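Local coordinates for magnetosome protein MamA (Magnetospirillum gryphiswaldense, PDB 3AS8) that associates with magnetosomes and, as a self-recognising tetratricopeptide-repeat protein, probably assembles into a complex that serves as a protein-binding scaffold, at residues A[17-20]-A[26-29]; A[33-38]-A[42-47]; A[77-82]-A[100-105]. All coordinates share one frame; numbering follows the deposited sequence. Where two conformers were deposited one is given.

Contact 1: A[17-20]-A[26-29]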
loop_
_atom_site.group_PDB
_atom_site.type_symbol
_atom_site.label_atom_id
_atom_site.label_comp_id
_atom_site.label_asym_id
_atom_site.label_seq_id
_atom_site.Cartn_x
_atom_site.Cartn_y
_atom_site.Cartn_z
ATOM N N SER A 17 6.170 18.735 8.714
ATOM C CA SER A 17 4.874 19.386 8.726
ATOM C C SER A 17 4.289 19.439 7.277
ATOM O O SER A 17 3.127 19.037 7.008
ATOM C CB SER A 17 5.022 20.751 9.387
ATOM O OG SER A 17 3.794 21.389 9.416
ATOM N N HIS A 18 5.112 19.878 6.330
ATOM C CA HIS A 18 4.612 20.007 4.968
ATOM C C HIS A 18 4.092 18.600 4.499
ATOM O O HIS A 18 2.997 18.451 3.962
ATOM C CB HIS A 18 5.701 20.470 4.026
ATOM C CG HIS A 18 6.044 21.928 4.097
ATOM N ND1 HIS A 18 5.104 22.923 4.162
ATOM C CD2 HIS A 18 7.248 22.555 4.000
ATOM C CE1 HIS A 18 5.706 24.096 4.148
ATOM N NE2 HIS A 18 7.008 23.899 4.060
ATOM N N ALA A 19 4.904 17.575 4.713
ATOM C CA ALA A 19 4.589 16.236 4.201
ATOM C C ALA A 19 3.266 15.678 4.814
ATOM O O ALA A 19 2.426 15.062 4.143
ATOM C CB ALA A 19 5.787 15.290 4.445
ATOM N N LYS A 20 3.096 15.885 6.098
ATOM C CA LYS A 20 1.860 15.480 6.777
ATOM C C LYS A 20 0.625 16.265 6.303
ATOM O O LYS A 20 -0.491 15.763 6.360
ATOM C CB LYS A 20 2.059 15.639 8.261
ATOM C CG LYS A 20 2.802 14.432 8.878
ATOM C CD LYS A 20 2.876 14.596 10.358
ATOM C CE LYS A 20 3.974 13.752 10.938
ATOM N NZ LYS A 20 4.185 14.153 12.365
ATOM N N GLU A 26 7.089 21.020 -1.197
ATOM C CA GLU A 26 7.774 21.844 -0.191
ATOM C C GLU A 26 8.426 20.906 0.801
ATOM O O GLU A 26 9.501 21.222 1.316
ATOM C CB GLU A 26 6.799 22.827 0.465
ATOM C CG GLU A 26 6.382 24.006 -0.479
ATOM C CD GLU A 26 5.165 24.764 -0.052
ATOM O OE1 GLU A 26 4.026 24.200 -0.010
ATOM O OE2 GLU A 26 5.352 25.950 0.234
ATOM N N ALA A 27 7.816 19.744 1.070
ATOM C CA ALA A 27 8.481 18.700 1.904
ATOM C C ALA A 27 9.819 18.191 1.326
ATOM O O ALA A 27 10.781 17.965 2.066
ATOM C CB ALA A 27 7.536 17.466 2.195
ATOM N N VAL A 28 9.876 17.988 0.011
ATOM C CA VAL A 28 11.159 17.625 -0.647
ATOM C C VAL A 28 12.168 18.741 -0.455
ATOM O O VAL A 28 13.285 18.468 -0.039
ATOM C CB VAL A 28 11.002 17.333 -2.168
ATOM C CG1 VAL A 28 12.391 16.998 -2.847
ATOM C CG2 VAL A 28 10.018 16.230 -2.360
ATOM N N VAL A 29 11.773 19.974 -0.784
ATOM C CA VAL A 29 12.686 21.114 -0.659
ATOM C C VAL A 29 13.306 21.223 0.756
ATOM O O VAL A 29 14.500 21.392 0.912
ATOM C CB VAL A 29 12.012 22.464 -1.031
ATOM C CG1 VAL A 29 12.907 23.608 -0.610
ATOM C CG2 VAL A 29 11.665 22.523 -2.608
#

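Contact 2: A[33-38]-A[42-47]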
loop_
_atom_site.group_PDB
_atom_site.type_symbol
_atom_site.label_atom_id
_atom_site.label_comp_id
_atom_site.label_asym_id
_atom_site.label_seq_id
_atom_site.Cartn_x
_atom_site.Cartn_y
_atom_site.Cartn_z
ATOM N N GLN A 33 17.374 19.116 2.953
ATOM C CA GLN A 33 18.372 19.936 3.609
ATOM C C GLN A 33 18.699 19.419 4.990
ATOM O O GLN A 33 19.556 20.007 5.678
ATOM C CB GLN A 33 17.871 21.388 3.698
ATOM C CG GLN A 33 17.731 22.016 2.331
ATOM C CD GLN A 33 17.271 23.450 2.398
ATOM O OE1 GLN A 33 18.050 24.306 2.808
ATOM N NE2 GLN A 33 16.017 23.729 1.988
ATOM N N VAL A 34 17.978 18.385 5.442
ATOM C CA VAL A 34 18.340 17.707 6.690
ATOM C C VAL A 34 18.633 16.205 6.561
ATOM O O VAL A 34 19.328 15.637 7.425
ATOM C CB VAL A 34 17.328 17.958 7.851
ATOM C CG1 VAL A 34 15.908 17.599 7.514
ATOM C CG2 VAL A 34 17.800 17.197 9.097
ATOM N N TYR A 35 18.137 15.558 5.502
ATOM C CA TYR A 35 18.339 14.121 5.354
ATOM C C TYR A 35 19.829 13.848 5.213
ATOM O O TYR A 35 20.501 14.496 4.436
ATOM C CB TYR A 35 17.574 13.525 4.142
ATOM C CG TYR A 35 17.952 12.095 3.903
ATOM C CD1 TYR A 35 17.565 11.101 4.813
ATOM C CD2 TYR A 35 18.713 11.719 2.807
ATOM C CE1 TYR A 35 17.965 9.727 4.654
ATOM C CE2 TYR A 35 19.087 10.340 2.609
ATOM C CZ TYR A 35 18.721 9.373 3.549
ATOM O OH TYR A 35 19.097 8.061 3.359
ATOM N N ASP A 36 20.305 12.816 5.907
ATOM C CA ASP A 36 21.726 12.471 5.913
ATOM C C ASP A 36 21.768 10.960 6.123
ATOM O O ASP A 36 21.342 10.496 7.174
ATOM C CB ASP A 36 22.439 13.221 7.061
ATOM C CG ASP A 36 23.924 12.918 7.129
ATOM O OD1 ASP A 36 24.646 13.676 7.802
ATOM O OD2 ASP A 36 24.353 11.946 6.468
ATOM N N ALA A 37 22.187 10.207 5.103
ATOM C CA ALA A 37 22.386 8.737 5.223
ATOM C C ALA A 37 23.267 8.242 6.393
ATOM O O ALA A 37 23.083 7.094 6.831
ATOM C CB ALA A 37 22.926 8.135 3.896
ATOM N N ASP A 38 24.200 9.058 6.899
ATOM C CA ASP A 38 25.119 8.596 7.990
ATOM C C ASP A 38 24.526 8.838 9.375
ATOM O O ASP A 38 24.659 7.975 10.250
ATOM C CB ASP A 38 26.495 9.259 7.957
ATOM C CG ASP A 38 26.927 9.616 6.571
ATOM O OD1 ASP A 38 26.809 10.828 6.241
ATOM O OD2 ASP A 38 27.348 8.685 5.830
ATOM N N VAL A 42 14.596 8.174 11.013
ATOM C CA VAL A 42 13.550 7.360 10.301
ATOM C C VAL A 42 12.366 8.240 9.913
ATOM O O VAL A 42 11.790 8.092 8.832
ATOM C CB VAL A 42 13.075 6.086 11.098
ATOM C CG1 VAL A 42 12.385 6.432 12.374
ATOM C CG2 VAL A 42 12.113 5.223 10.256
ATOM N N GLU A 43 12.064 9.225 10.738
ATOM C CA GLU A 43 10.888 10.073 10.487
ATOM C C GLU A 43 11.134 11.034 9.305
ATOM O O GLU A 43 10.206 11.312 8.514
ATOM C CB GLU A 43 10.578 10.781 11.790
ATOM C CG GLU A 43 9.133 10.981 12.095
ATOM C CD GLU A 43 8.286 9.740 12.039
ATOM O OE1 GLU A 43 7.211 9.831 11.400
ATOM O OE2 GLU A 43 8.650 8.703 12.632
ATOM N N VAL A 44 12.394 11.474 9.163
ATOM C CA VAL A 44 12.833 12.279 8.054
ATOM C C VAL A 44 12.840 11.376 6.794
ATOM O O VAL A 44 12.223 11.749 5.765
ATOM C CB VAL A 44 14.205 12.933 8.330
ATOM C CG1 VAL A 44 14.828 13.460 7.018
ATOM C CG2 VAL A 44 14.056 14.067 9.421
ATOM N N ALA A 45 13.442 10.167 6.874
ATOM C CA ALA A 45 13.475 9.282 5.701
ATOM C C ALA A 45 12.057 8.839 5.216
ATOM O O ALA A 45 11.779 8.789 4.009
ATOM C CB ALA A 45 14.397 8.044 5.920
ATOM N N LEU A 46 11.165 8.587 6.154
ATOM C CA LEU A 46 9.812 8.213 5.848
ATOM C C LEU A 46 9.041 9.315 5.126
ATOM O O LEU A 46 8.398 9.061 4.095
ATOM C CB LEU A 46 9.090 7.870 7.094
ATOM C CG LEU A 46 7.558 7.770 6.968
ATOM C CD1 LEU A 46 7.124 6.625 5.938
ATOM C CD2 LEU A 46 6.895 7.515 8.297
ATOM N N HIS A 47 9.089 10.531 5.670
ATOM C CA HIS A 47 8.386 11.635 5.056
ATOM C C HIS A 47 8.990 12.100 3.718
ATOM O O HIS A 47 8.260 12.406 2.772
ATOM C CB HIS A 47 8.147 12.694 6.121
ATOM C CG HIS A 47 7.106 12.265 7.108
ATOM N ND1 HIS A 47 7.410 11.669 8.325
ATOM C CD2 HIS A 47 5.756 12.200 6.985
ATOM C CE1 HIS A 47 6.280 11.341 8.938
ATOM N NE2 HIS A 47 5.267 11.658 8.155
#

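Contact 3: A[77-82]-A[100-105]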
loop_
_atom_site.group_PDB
_atom_site.type_symbol
_atom_site.label_atom_id
_atom_site.label_comp_id
_atom_site.label_asym_id
_atom_site.label_seq_id
_atom_site.Cartn_x
_atom_site.Cartn_y
_atom_site.Cartn_z
ATOM N N LYS A 77 4.031 2.137 9.696
ATOM C CA LYS A 77 3.730 3.258 8.813
ATOM C C LYS A 77 4.683 3.244 7.572
ATOM O O LYS A 77 4.276 3.550 6.452
ATOM C CB LYS A 77 3.885 4.514 9.662
ATOM C CG LYS A 77 3.354 5.799 9.148
ATOM C CD LYS A 77 3.614 6.874 10.219
ATOM C CE LYS A 77 2.746 8.081 9.967
ATOM N NZ LYS A 77 3.149 8.650 8.676
ATOM N N VAL A 78 5.932 2.858 7.794
ATOM C CA VAL A 78 6.904 2.625 6.729
ATOM C C VAL A 78 6.535 1.382 5.891
ATOM O O VAL A 78 6.547 1.384 4.669
ATOM C CB VAL A 78 8.322 2.383 7.245
ATOM C CG1 VAL A 78 9.317 2.210 6.011
ATOM C CG2 VAL A 78 8.834 3.522 8.172
ATOM N N ALA A 79 6.218 0.314 6.584
ATOM C CA ALA A 79 5.889 -0.916 5.926
ATOM C C ALA A 79 4.675 -0.777 4.998
ATOM O O ALA A 79 4.664 -1.366 3.890
ATOM C CB ALA A 79 5.689 -2.049 7.035
ATOM N N THR A 80 3.682 0.013 5.434
ATOM C CA THR A 80 2.443 0.270 4.683
ATOM C C THR A 80 2.749 1.014 3.401
ATOM O O THR A 80 2.398 0.544 2.278
ATOM C CB THR A 80 1.408 1.030 5.526
ATOM O OG1 THR A 80 1.196 0.325 6.739
ATOM C CG2 THR A 80 0.048 1.184 4.798
ATOM N N VAL A 81 3.480 2.133 3.506
ATOM C CA VAL A 81 3.861 2.920 2.315
ATOM C C VAL A 81 4.656 2.078 1.346
ATOM O O VAL A 81 4.382 1.981 0.149
ATOM C CB VAL A 81 4.814 4.108 2.656
ATOM C CG1 VAL A 81 5.048 4.941 1.359
ATOM C CG2 VAL A 81 4.249 4.958 3.791
ATOM N N LEU A 82 5.708 1.468 1.880
ATOM C CA LEU A 82 6.607 0.774 1.024
ATOM C C LEU A 82 5.915 -0.438 0.378
ATOM O O LEU A 82 6.033 -0.633 -0.817
ATOM C CB LEU A 82 7.832 0.333 1.757
ATOM C CG LEU A 82 8.933 -0.411 1.041
ATOM C CD1 LEU A 82 9.374 0.416 -0.241
ATOM C CD2 LEU A 82 10.144 -0.760 2.072
ATOM N N VAL A 100 1.798 -8.674 4.681
ATOM C CA VAL A 100 1.465 -9.627 5.722
ATOM C C VAL A 100 1.628 -9.007 7.088
ATOM O O VAL A 100 0.788 -9.170 7.965
ATOM C CB VAL A 100 2.274 -10.951 5.564
ATOM C CG1 VAL A 100 2.126 -11.983 6.807
ATOM C CG2 VAL A 100 1.896 -11.619 4.221
ATOM N N LYS A 101 2.742 -8.304 7.312
ATOM C CA LYS A 101 3.023 -7.781 8.629
ATOM C C LYS A 101 2.096 -6.644 8.944
ATOM O O LYS A 101 1.575 -6.529 10.057
ATOM C CB LYS A 101 4.494 -7.329 8.673
ATOM C CG LYS A 101 4.914 -6.649 9.995
ATOM C CD LYS A 101 6.346 -6.026 9.826
ATOM C CE LYS A 101 7.016 -5.754 11.164
ATOM N NZ LYS A 101 7.488 -6.954 11.842
ATOM N N VAL A 102 1.807 -5.818 7.969
ATOM C CA VAL A 102 0.894 -4.696 8.211
ATOM C C VAL A 102 -0.511 -5.225 8.462
ATOM O O VAL A 102 -1.149 -4.797 9.422
ATOM C CB VAL A 102 0.857 -3.695 7.055
ATOM C CG1 VAL A 102 -0.214 -2.688 7.273
ATOM C CG2 VAL A 102 2.235 -3.051 6.820
ATOM N N ALA A 103 -0.964 -6.176 7.651
ATOM C CA ALA A 103 -2.322 -6.753 7.865
ATOM C C ALA A 103 -2.458 -7.412 9.254
ATOM O O ALA A 103 -3.518 -7.332 9.842
ATOM C CB ALA A 103 -2.706 -7.749 6.738
ATOM N N GLU A 104 -1.426 -8.098 9.755
ATOM C CA GLU A 104 -1.472 -8.662 11.100
ATOM C C GLU A 104 -1.559 -7.569 12.186
ATOM O O GLU A 104 -2.263 -7.729 13.171
ATOM C CB GLU A 104 -0.275 -9.632 11.370
ATOM C CG GLU A 104 0.036 -9.966 12.884
ATOM C CD GLU A 104 -0.816 -11.075 13.456
ATOM O OE1 GLU A 104 -1.269 -11.941 12.678
ATOM O OE2 GLU A 104 -1.028 -11.094 14.689
ATOM N N ALA A 105 -0.864 -6.460 12.000
ATOM C CA ALA A 105 -0.905 -5.373 12.967
ATOM C C ALA A 105 -2.212 -4.533 12.851
ATOM O O ALA A 105 -2.700 -4.035 13.840
ATOM C CB ALA A 105 0.326 -4.447 12.733
#

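Contact 1: A[17-20]-A[26-29]
His18 and Ala27 bring helices 5-20 and 24-31 together, their CA atoms only 5.1 Å apart, close enough for a side chain on one helix to rest against the backbone of the other. The main contact is a CH-pi interaction: CB of Glu26 stands over the centre of the His18 imidazole, 3.7 Å from the centroid and 14° off the ring normal. With CG anti to its own carbonyl carbon (chi1 -77°), the imidazole is carried across to helix 24-31 and offers its face to that methylene. CB of His18, behind the ring, packs on the backbone N of Ala27 at 3.7 Å. Beyond CB the Glu26 chain is extended and draws back from the ring, crossing the His18 side chain at about a right angle, and its carboxylate ends nearly parallel to the imidazole plane, 15° apart. OE1 of Glu26 remains 4.5 Å from ND1 of His18; that nitrogen is hydrogen-bonded to NE of Arg23, in the connection between the helices, which helps fix the rotation of the ring. Beside this pair the methyls of Ala19 and Ala27 meet CB to CB at 3.6 Å, small side chains that permit the close approach. With an alanine in place of His18, the Glu26 methylene would probably lose the ring it rests on, and Arg23 its partner. Both helices fall within a tetratricopeptide-repeat region, where helices pack in antiparallel hairpins. Next along the chain comes helix 42-54, whose His47 touches Ala19 and Lys20, while its Ala51 and Tyr52 pack on Val28.

Contact 2: A[33-38]-A[42-47]
Tyr35 lies along helix 42-54 and is touched at two levels, first near its backbone and then far out on its ring. At the start, CB of Tyr35 meets CG1 of Val44 at 4.0 Å, and the same methyl is 3.9 Å from CA of Tyr35. The torsion that sets CG of Tyr35 anti to the backbone N (chi1 172°) carries the ring onward past Val44, whose CG1 sits at the ring edge, near its plane. Of the two sides of the ring, the one bearing CD1 and CE1 is nearer the helix. CD1 of Tyr35 is still 4.5 Å from CB of Ala45; one bond farther out, CE1 of Tyr35 closes on that methyl to 4.1 Å, an oblique approach. One ring face has the backbone N of Ala37 above its rim, and the side chain also packs on Arg67 of helix 58-71 and on Phe40. One residue earlier, CG1 of Val34 adds a looser methyl contact to CG1 of Val44, 4.3 Å away.

On the helix, Asp41 OD1 receives the backbone N of Val44, at the beginning of 42-54. No hydrogen bond joins 33-38 to 42-47, so the loop is laid against the helix by aliphatic and aromatic carbon, in van der Waals contact: a weakly directional apolar seam joining the loop that follows helix 24-31 to the start of helix 42-54.

Contact 3: A[77-82]-A[100-105]
Within 77-82, Ala79 and Thr80 are the residues of helix 76-88 that meet Val102 on helix 92-105. Ala79 comes first, its CB bond directed at the partner helix; the methyl meets CG2 of Val102 at 3.6 Å. At the next position, Thr80 turns its hydroxyl rather than its methyl to the valine: OG1 lies 3.4 Å from CG1 of Val102 and 3.5 Å from CG2, seated against both branches. That placement follows from a chi1 of -54°, with OG1 beside the backbone N and CG2 anti to it. The two side chains cross at about a right angle. The hydroxyl is also hydrogen-bonded to the backbone O of Ile76, one turn earlier, so its polar need is met within its own helix.

Val112 of helix 110-122 touches both Thr80 and Val102, bringing a third helix to the contact. Near its edge, Lys101 NZ forms a salt bridge with Asp74. Within this tetratricopeptide-repeat region, then, the bond to the carbonyl of Ile76 probably lets a threonine oxygen sit in a largely apolar helix interface; what reaches across to Val102 is van der Waals contact, with no hydrogen bond between the two segments.

How the contacts relate
The three contacts follow one another along the chain, and helix 42-54 connects them. Contacts 1 and 2, with centres 12 Å apart, touch where CB of Ala19 meets CB of His47 at 3.9 Å. On to contact 3, whose centre lies about 20 Å from that of contact 2, the bridge is mainly Leu46: its CD1 packs on CG2 of Val81 at 4.0 Å. His47 also adjoins Lys77, so His47 touches both other contacts, while Leu46 packs on contact 3. Contacts 1 and 3 do not touch, their nearest atoms being about 6 Å apart. Such successive packing of helices is how tetratricopeptide repeats build an elongated, superhelical solenoid.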